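Local coordinates for hypothetical conserved protein (Geobacillus kaustophilus, PDB 2QYH) that is of unknown function but belongs to the haloacid dehalogenase-like hydrolases and may act as a magnesium-dependent phosphatase, at residues G181-E186 / D211-S216; Y203-G208 / V222-A227. All blocks are in the same frame, centred on the assembly; numbering follows the deposited sequence.

Contact 1 of 2, residues G181-E186 / D211-S216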
ATOM      1  N   GLY D 181      22.384 -15.705  10.206  1.00 31.34           N
ATOM      2  CA  GLY D 181      22.066 -16.831   9.356  1.00 31.34           C
ATOM      3  C   GLY D 181      20.878 -16.553   8.466  1.00 31.34           C
ATOM      4  O   GLY D 181      20.592 -17.331   7.567  1.00 31.34           O
ATOM      5  N   GLY D 182      20.184 -15.447   8.709  1.00 30.06           N
ATOM      6  CA  GLY D 182      19.037 -15.119   7.888  1.00 29.06           C
ATOM      7  C   GLY D 182      19.328 -14.163   6.743  1.00 28.06           C
ATOM      8  O   GLY D 182      20.086 -13.199   6.893  1.00 28.06           O
ATOM      9  N   SER D 183      18.722 -14.437   5.592  1.00 33.34           N
ATOM     10  CA  SER D 183      18.869 -13.594   4.406  1.00 32.34           C
ATOM     11  C   SER D 183      17.750 -13.973   3.440  1.00 32.34           C
ATOM     12  O   SER D 183      17.203 -15.075   3.524  1.00 32.34           O
ATOM     13  CB  SER D 183      20.230 -13.807   3.741  1.00 32.35           C
ATOM     14  OG  SER D 183      20.228 -14.961   2.926  1.00 31.35           O
ATOM     15  N   LYS D 184      17.399 -13.077   2.523  1.00 25.35           N
ATOM     16  CA  LYS D 184      16.316 -13.401   1.616  1.00 26.35           C
ATOM     17  C   LYS D 184      16.669 -14.499   0.631  1.00 25.35           C
ATOM     18  O   LYS D 184      15.777 -15.216   0.170  1.00 25.35           O
ATOM     19  CB  LYS D 184      15.796 -12.153   0.888  1.00 31.69           C
ATOM     20  CG  LYS D 184      16.736 -11.474  -0.082  1.00 32.69           C
ATOM     21  CD  LYS D 184      16.030 -10.281  -0.710  1.00 32.69           C
ATOM     22  CE  LYS D 184      16.905  -9.578  -1.735  1.00 34.69           C
ATOM     23  NZ  LYS D 184      16.215  -8.429  -2.390  1.00 35.69           N
ATOM     24  N   ALA D 185      17.950 -14.661   0.318  1.00 26.36           N
ATOM     25  CA  ALA D 185      18.328 -15.725  -0.606  1.00 26.36           C
ATOM     26  C   ALA D 185      18.061 -17.032   0.117  1.00 26.36           C
ATOM     27  O   ALA D 185      17.650 -18.022  -0.490  1.00 26.36           O
ATOM     28  CB  ALA D 185      19.795 -15.621  -0.980  1.00 20.85           C
ATOM     29  N   GLU D 186      18.284 -17.013   1.428  1.00 35.20           N
ATOM     30  CA  GLU D 186      18.065 -18.178   2.277  1.00 35.20           C
ATOM     31  C   GLU D 186      16.573 -18.490   2.307  1.00 34.20           C
ATOM     32  O   GLU D 186      16.168 -19.654   2.280  1.00 34.20           O
ATOM     33  CB  GLU D 186      18.573 -17.887   3.692  1.00 44.10           C
ATOM     34  CG  GLU D 186      18.548 -19.071   4.642  1.00 48.10           C
ATOM     35  CD  GLU D 186      19.328 -20.271   4.125  1.00 54.10           C
ATOM     36  OE1 GLU D 186      20.271 -20.082   3.317  1.00 54.10           O
ATOM     37  OE2 GLU D 186      19.003 -21.403   4.545  1.00 57.10           O
ATOM     38  N   ASP D 211      20.711  -7.439  -3.567  1.00 31.14           N
ATOM     39  CA  ASP D 211      20.188  -8.461  -4.453  1.00 31.14           C
ATOM     40  C   ASP D 211      21.277  -9.407  -4.956  1.00 32.14           C
ATOM     41  O   ASP D 211      20.977 -10.399  -5.629  1.00 32.14           O
ATOM     42  CB  ASP D 211      19.501  -7.818  -5.658  1.00 34.50           C
ATOM     43  CG  ASP D 211      18.252  -7.053  -5.278  1.00 34.50           C
ATOM     44  OD1 ASP D 211      17.417  -7.625  -4.545  1.00 35.50           O
ATOM     45  OD2 ASP D 211      18.091  -5.892  -5.714  1.00 32.50           O
ATOM     46  N   ILE D 212      22.534  -9.114  -4.631  1.00 27.49           N
ATOM     47  CA  ILE D 212      23.641  -9.937  -5.100  1.00 27.49           C
ATOM     48  C   ILE D 212      23.593 -11.397  -4.692  1.00 28.49           C
ATOM     49  O   ILE D 212      23.747 -12.282  -5.536  1.00 29.49           O
ATOM     50  CB  ILE D 212      25.001  -9.343  -4.676  1.00 26.57           C
ATOM     51  CG1 ILE D 212      25.297  -8.089  -5.509  1.00 25.57           C
ATOM     52  CG2 ILE D 212      26.104 -10.372  -4.859  1.00 24.57           C
ATOM     53  CD1 ILE D 212      26.542  -7.346  -5.087  1.00 22.57           C
ATOM     54  N   GLU D 213      23.384 -11.663  -3.408  1.00 32.88           N
ATOM     55  CA  GLU D 213      23.335 -13.047  -2.954  1.00 33.88           C
ATOM     56  C   GLU D 213      22.209 -13.794  -3.662  1.00 33.88           C
ATOM     57  O   GLU D 213      22.399 -14.905  -4.155  1.00 34.88           O
ATOM     58  CB  GLU D 213      23.135 -13.113  -1.440  1.00 32.61           C
ATOM     59  CG  GLU D 213      23.053 -14.531  -0.910  1.00 33.61           C
ATOM     60  CD  GLU D 213      22.545 -14.587   0.512  1.00 34.61           C
ATOM     61  OE1 GLU D 213      21.613 -13.809   0.837  1.00 38.61           O
ATOM     62  OE2 GLU D 213      23.065 -15.413   1.297  1.00 36.61           O
HETATM   63  N   MSE D 214      21.039 -13.170  -3.713  1.00 27.29           N
HETATM   64  CA  MSE D 214      19.879 -13.761  -4.370  1.00 27.29           C
HETATM   65  C   MSE D 214      20.186 -14.109  -5.823  1.00 27.29           C
HETATM   66  O   MSE D 214      19.961 -15.238  -6.270  1.00 36.47           O
HETATM   67  CB  MSE D 214      18.696 -12.796  -4.319  1.00 52.93           C
HETATM   68  CG  MSE D 214      17.615 -13.111  -5.327  1.00 52.93           C
HETATM   69 SE   MSE D 214      16.102 -11.953  -5.154  1.00 52.93          SE
HETATM   70  CE  MSE D 214      16.659 -10.472  -6.264  1.00 52.93           C
ATOM     71  N   LEU D 215      20.708 -13.123  -6.544  1.00 30.22           N
ATOM     72  CA  LEU D 215      21.050 -13.273  -7.954  1.00 29.22           C
ATOM     73  C   LEU D 215      22.066 -14.373  -8.258  1.00 29.22           C
ATOM     74  O   LEU D 215      21.938 -15.088  -9.251  1.00 29.22           O
ATOM     75  CB  LEU D 215      21.566 -11.938  -8.492  1.00 32.71           C
ATOM     76  CG  LEU D 215      20.733 -11.306  -9.599  1.00 33.71           C
ATOM     77  CD1 LEU D 215      19.295 -11.184  -9.150  1.00 32.71           C
ATOM     78  CD2 LEU D 215      21.301  -9.951  -9.947  1.00 33.71           C
ATOM     79  N   SER D 216      23.076 -14.516  -7.411  1.00 38.04           N
ATOM     80  CA  SER D 216      24.080 -15.541  -7.657  1.00 38.04           C
ATOM     81  C   SER D 216      23.585 -16.911  -7.220  1.00 38.04           C
ATOM     82  O   SER D 216      24.045 -17.936  -7.722  1.00 38.04           O
ATOM     83  CB  SER D 216      25.366 -15.207  -6.915  1.00 35.72           C
ATOM     84  OG  SER D 216      25.125 -15.213  -5.526  1.00 37.72           O
TER

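Contact 2 of 2, residues Y203-G208 / V222-A227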
ATOM      1  N   TYR D 203      14.268 -18.230 -11.107  1.00 27.20           N
ATOM      2  CA  TYR D 203      14.755 -16.997 -11.718  1.00 27.20           C
ATOM      3  C   TYR D 203      14.603 -15.855 -10.722  1.00 27.20           C
ATOM      4  O   TYR D 203      13.772 -15.927  -9.822  1.00 27.20           O
ATOM      5  CB  TYR D 203      13.926 -16.669 -12.958  1.00 28.82           C
ATOM      6  CG  TYR D 203      13.957 -17.734 -14.019  1.00 28.82           C
ATOM      7  CD1 TYR D 203      14.758 -17.593 -15.158  1.00 29.82           C
ATOM      8  CD2 TYR D 203      13.215 -18.902 -13.875  1.00 26.82           C
ATOM      9  CE1 TYR D 203      14.811 -18.590 -16.134  1.00 28.82           C
ATOM     10  CE2 TYR D 203      13.260 -19.907 -14.841  1.00 27.82           C
ATOM     11  CZ  TYR D 203      14.065 -19.746 -15.965  1.00 29.82           C
ATOM     12  OH  TYR D 203      14.124 -20.746 -16.910  1.00 29.82           O
ATOM     13  N   ALA D 204      15.396 -14.801 -10.879  1.00 33.19           N
ATOM     14  CA  ALA D 204      15.293 -13.642  -9.996  1.00 33.19           C
ATOM     15  C   ALA D 204      15.731 -12.367 -10.710  1.00 33.19           C
ATOM     16  O   ALA D 204      16.647 -12.388 -11.520  1.00 34.19           O
ATOM     17  CB  ALA D 204      16.133 -13.853  -8.732  1.00 16.62           C
ATOM     18  N   PHE D 205      15.060 -11.263 -10.411  1.00 30.37           N
ATOM     19  CA  PHE D 205      15.391  -9.966 -10.998  1.00 30.37           C
ATOM     20  C   PHE D 205      15.777  -9.024  -9.869  1.00 30.37           C
ATOM     21  O   PHE D 205      14.999  -8.813  -8.938  1.00 31.37           O
ATOM     22  CB  PHE D 205      14.196  -9.372 -11.754  1.00 23.47           C
ATOM     23  CG  PHE D 205      13.929 -10.018 -13.075  1.00 22.47           C
ATOM     24  CD1 PHE D 205      14.040  -9.287 -14.254  1.00 22.47           C
ATOM     25  CD2 PHE D 205      13.528 -11.348 -13.146  1.00 21.47           C
ATOM     26  CE1 PHE D 205      13.747  -9.870 -15.492  1.00 22.47           C
ATOM     27  CE2 PHE D 205      13.234 -11.941 -14.371  1.00 22.47           C
ATOM     28  CZ  PHE D 205      13.341 -11.203 -15.550  1.00 23.47           C
ATOM     29  N   GLY D 206      16.976  -8.454  -9.959  1.00 34.27           N
ATOM     30  CA  GLY D 206      17.446  -7.549  -8.926  1.00 35.27           C
ATOM     31  C   GLY D 206      18.128  -6.318  -9.482  1.00 36.27           C
ATOM     32  O   GLY D 206      18.487  -6.265 -10.661  1.00 36.27           O
ATOM     33  N   ASP D 207      18.344  -5.338  -8.612  1.00 40.82           N
ATOM     34  CA  ASP D 207      18.943  -4.078  -9.011  1.00 41.82           C
ATOM     35  C   ASP D 207      20.000  -3.561  -8.040  1.00 41.82           C
ATOM     36  O   ASP D 207      20.952  -2.901  -8.445  1.00 42.82           O
ATOM     37  CB  ASP D 207      17.823  -3.049  -9.156  1.00 44.24           C
ATOM     38  CG  ASP D 207      18.334  -1.639  -9.313  1.00 47.24           C
ATOM     39  OD1 ASP D 207      18.872  -1.310 -10.396  1.00 49.24           O
ATOM     40  OD2 ASP D 207      18.193  -0.862  -8.342  1.00 49.24           O
ATOM     41  N   GLY D 208      19.843  -3.856  -6.759  1.00 31.76           N
ATOM     42  CA  GLY D 208      20.805  -3.365  -5.790  1.00 30.76           C
ATOM     43  C   GLY D 208      21.737  -4.402  -5.213  1.00 30.76           C
ATOM     44  O   GLY D 208      21.577  -5.609  -5.425  1.00 30.76           O
ATOM     45  N   VAL D 222      18.990 -12.229 -12.911  1.00 36.91           N
ATOM     46  CA  VAL D 222      18.848 -11.162 -13.884  1.00 36.91           C
ATOM     47  C   VAL D 222      19.021  -9.792 -13.249  1.00 36.91           C
ATOM     48  O   VAL D 222      18.291  -9.426 -12.326  1.00 37.91           O
ATOM     49  CB  VAL D 222      17.475 -11.213 -14.564  1.00 33.50           C
ATOM     50  CG1 VAL D 222      17.394 -10.147 -15.642  1.00 33.50           C
ATOM     51  CG2 VAL D 222      17.247 -12.589 -15.159  1.00 33.50           C
ATOM     52  N   ALA D 223      20.002  -9.042 -13.741  1.00 36.21           N
ATOM     53  CA  ALA D 223      20.262  -7.695 -13.247  1.00 36.21           C
ATOM     54  C   ALA D 223      19.556  -6.728 -14.185  1.00 36.21           C
ATOM     55  O   ALA D 223      19.473  -6.975 -15.384  1.00 36.21           O
ATOM     56  CB  ALA D 223      21.760  -7.406 -13.245  1.00 19.93           C
HETATM   57  N   MSE D 224      19.047  -5.630 -13.640  1.00 34.82           N
HETATM   58  CA  MSE D 224      18.370  -4.603 -14.439  1.00 34.82           C
HETATM   59  C   MSE D 224      19.400  -3.709 -15.145  1.00 34.82           C
HETATM   60  O   MSE D 224      20.496  -3.519 -14.631  1.00 48.94           O
HETATM   61  CB  MSE D 224      17.536  -3.705 -13.525  1.00 47.11           C
HETATM   62  CG  MSE D 224      16.587  -4.453 -12.572  1.00 47.11           C
HETATM   63 SE   MSE D 224      15.081  -5.325 -13.616  1.00 47.11          SE
HETATM   64  CE  MSE D 224      13.943  -3.745 -14.148  1.00 47.11           C
ATOM     65  N   GLY D 225      19.000  -3.121 -16.273  1.00 40.45           N
ATOM     66  CA  GLY D 225      19.847  -2.227 -17.039  1.00 42.45           C
ATOM     67  C   GLY D 225      20.675  -1.225 -16.244  1.00 43.45           C
ATOM     68  O   GLY D 225      21.861  -1.042 -16.546  1.00 43.45           O
ATOM     69  N   ASN D 226      20.111  -0.551 -15.250  1.00 44.74           N
ATOM     70  CA  ASN D 226      20.930   0.401 -14.509  1.00 46.74           C
ATOM     71  C   ASN D 226      21.356  -0.106 -13.146  1.00 46.74           C
ATOM     72  O   ASN D 226      21.449   0.669 -12.187  1.00 46.74           O
ATOM     73  CB  ASN D 226      20.203   1.759 -14.372  1.00 87.85           C
ATOM     74  CG  ASN D 226      19.954   2.412 -15.717  1.00 89.85           C
ATOM     75  OD1 ASN D 226      20.764   2.272 -16.637  1.00 92.85           O
ATOM     76  ND2 ASN D 226      18.840   3.124 -15.843  1.00 90.85           N
ATOM     77  N   ALA D 227      21.641  -1.395 -13.054  1.00 44.32           N
ATOM     78  CA  ALA D 227      22.064  -1.956 -11.778  1.00 44.32           C
ATOM     79  C   ALA D 227      23.559  -1.738 -11.524  1.00 43.32           C
ATOM     80  O   ALA D 227      24.335  -1.546 -12.458  1.00 43.32           O
ATOM     81  CB  ALA D 227      21.749  -3.469 -11.737  1.00 39.54           C
TER

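Contact 1 of 2, residues G181-E186 / D211-S216
Ala-185 and Met-214 mark the closest backbone approach, their CA atoms 4.5 Å apart, where the first turn of helix 184-195 meets helix 212-217. After a turn at Gly-181, Gly-182 and Ser-183 run extended into the first helix. The 269 Å² buried between the segments come from one polar pair at each end and an apolar centre.

At one end, Ser-183 OG donates to Glu-213 OE1 at 2.8 Å, meeting the oxygen on its syn side but 24° out of the carboxylate plane. Ser-183 is also the N-cap of helix 184-195, its OG accepting from Glu-186 N at 3.2 Å; its chi1 of 81° turns OG back over the backbone to serve both partners. One hydroxyl thus links the opening turn of one helix to an acidic side chain of the other. Glu-213 reaches it with its chain extended, CG anti to the backbone N (chi1 179°), and its CG and carboxylate lie against the methyl of Ala-185.

That methyl also faces the neighbouring backbone, with Ala-185 CB 3.9 Å from Met-214 CA. Beyond it, selenomethionine Met-214 places SE 4.2 Å from Lys-184 CE, lining the aliphatic part of the lysine. The lysine chain, extended beyond CG, ends in a salt bridge, Lys-184 NZ to Asp-211 OD1 at 2.6 Å, coming in nearly along the C-O axis. The pair is consistent with the lysine of HAD motif III and the second acidic residue of motif IV, so both probably belong to the active site.

Lys-184 NZ also forms a salt bridge with Asp-9, beyond the end of strand 5-8, and a weak hydrogen bond to Ala-42 O at the end of strand 38-42. Away from this interface, Ile-212 and Leu-215 pack on helix 229-234.

Contact 2 of 2, residues Y203-G208 / V222-A227
The beta-alpha-beta crossover formed by strand 202-206, helix 212-217 and strand 220-223 brings Phe-205 beside Val-222 and Gly-206 beside Ala-223 in parallel register, part of the central sheet of the HAD core. Three backbone hydrogen bonds establish it: Val-222 N to Ala-204 O at 2.7 Å, Gly-206 N to Val-222 O at 2.9 Å, and Met-224 N to Gly-206 O at 3.1 Å. The last carries the pairing past the end of strand 220-223, at Met-224, the first residue of the type I turn that follows.

Phe-205 and Val-222 project from the same face of the sheet. Val-222 CB sits 3.9 Å from the centroid of the Phe-205 ring and only 8° off the normal, a CH-pi contact over the face; its CG1, anti to the backbone N (chi1 -176°), lies over the CD1-CE1 side. Selenomethionine Met-224 instead meets the ring at its edge, Met-224 SE to Phe-205 CD1 4.1 Å. Replacing Phe-205 by an alanine would probably leave Val-222 without its aromatic partner and the selenium end of Met-224 freer to turn.

After the strand, Asp-207 CB packs on Met-224 CG at 3.9 Å, while Ala-227 CB comes within 3.4 Å of Asp-207 O, so the close approach continues beyond the paired residues.

Strand 5-8 pairs with the other edge of strand 202-206, and Phe-8 meets the Phe-205 ring with planes at about 30°. Ile-247 of helix 246-253 touches both Phe-205 and Met-224, and Ala-223 bonds through its backbone to Phe-237 of the next strand.

How the contacts relate
Contacts 1 and 2 have centres about 13 Å apart and interlock along the chain, since helix 184-195, strand 202-206, helix 212-217 and strand 220-223 alternate between them. Helix 212-217 rests directly on strand 202-206: Met-214 CE lies 3.6 Å from Phe-205 O, and Leu-215 CD1 lies 3.7 Å from Gly-206 N. Asp-211 is the polar link, its OD2 accepting from the backbone N of both Asp-207 and Gly-208, which ties the start of helix 212-217 to the loop after strand 202-206. Asp-9 and Asp-211, close together here, are consistent with the probable magnesium site of HAD hydrolases; a glycerol about 6 Å from the Lys-184 side chain, probably from the crystallisation liquor, is weak evidence.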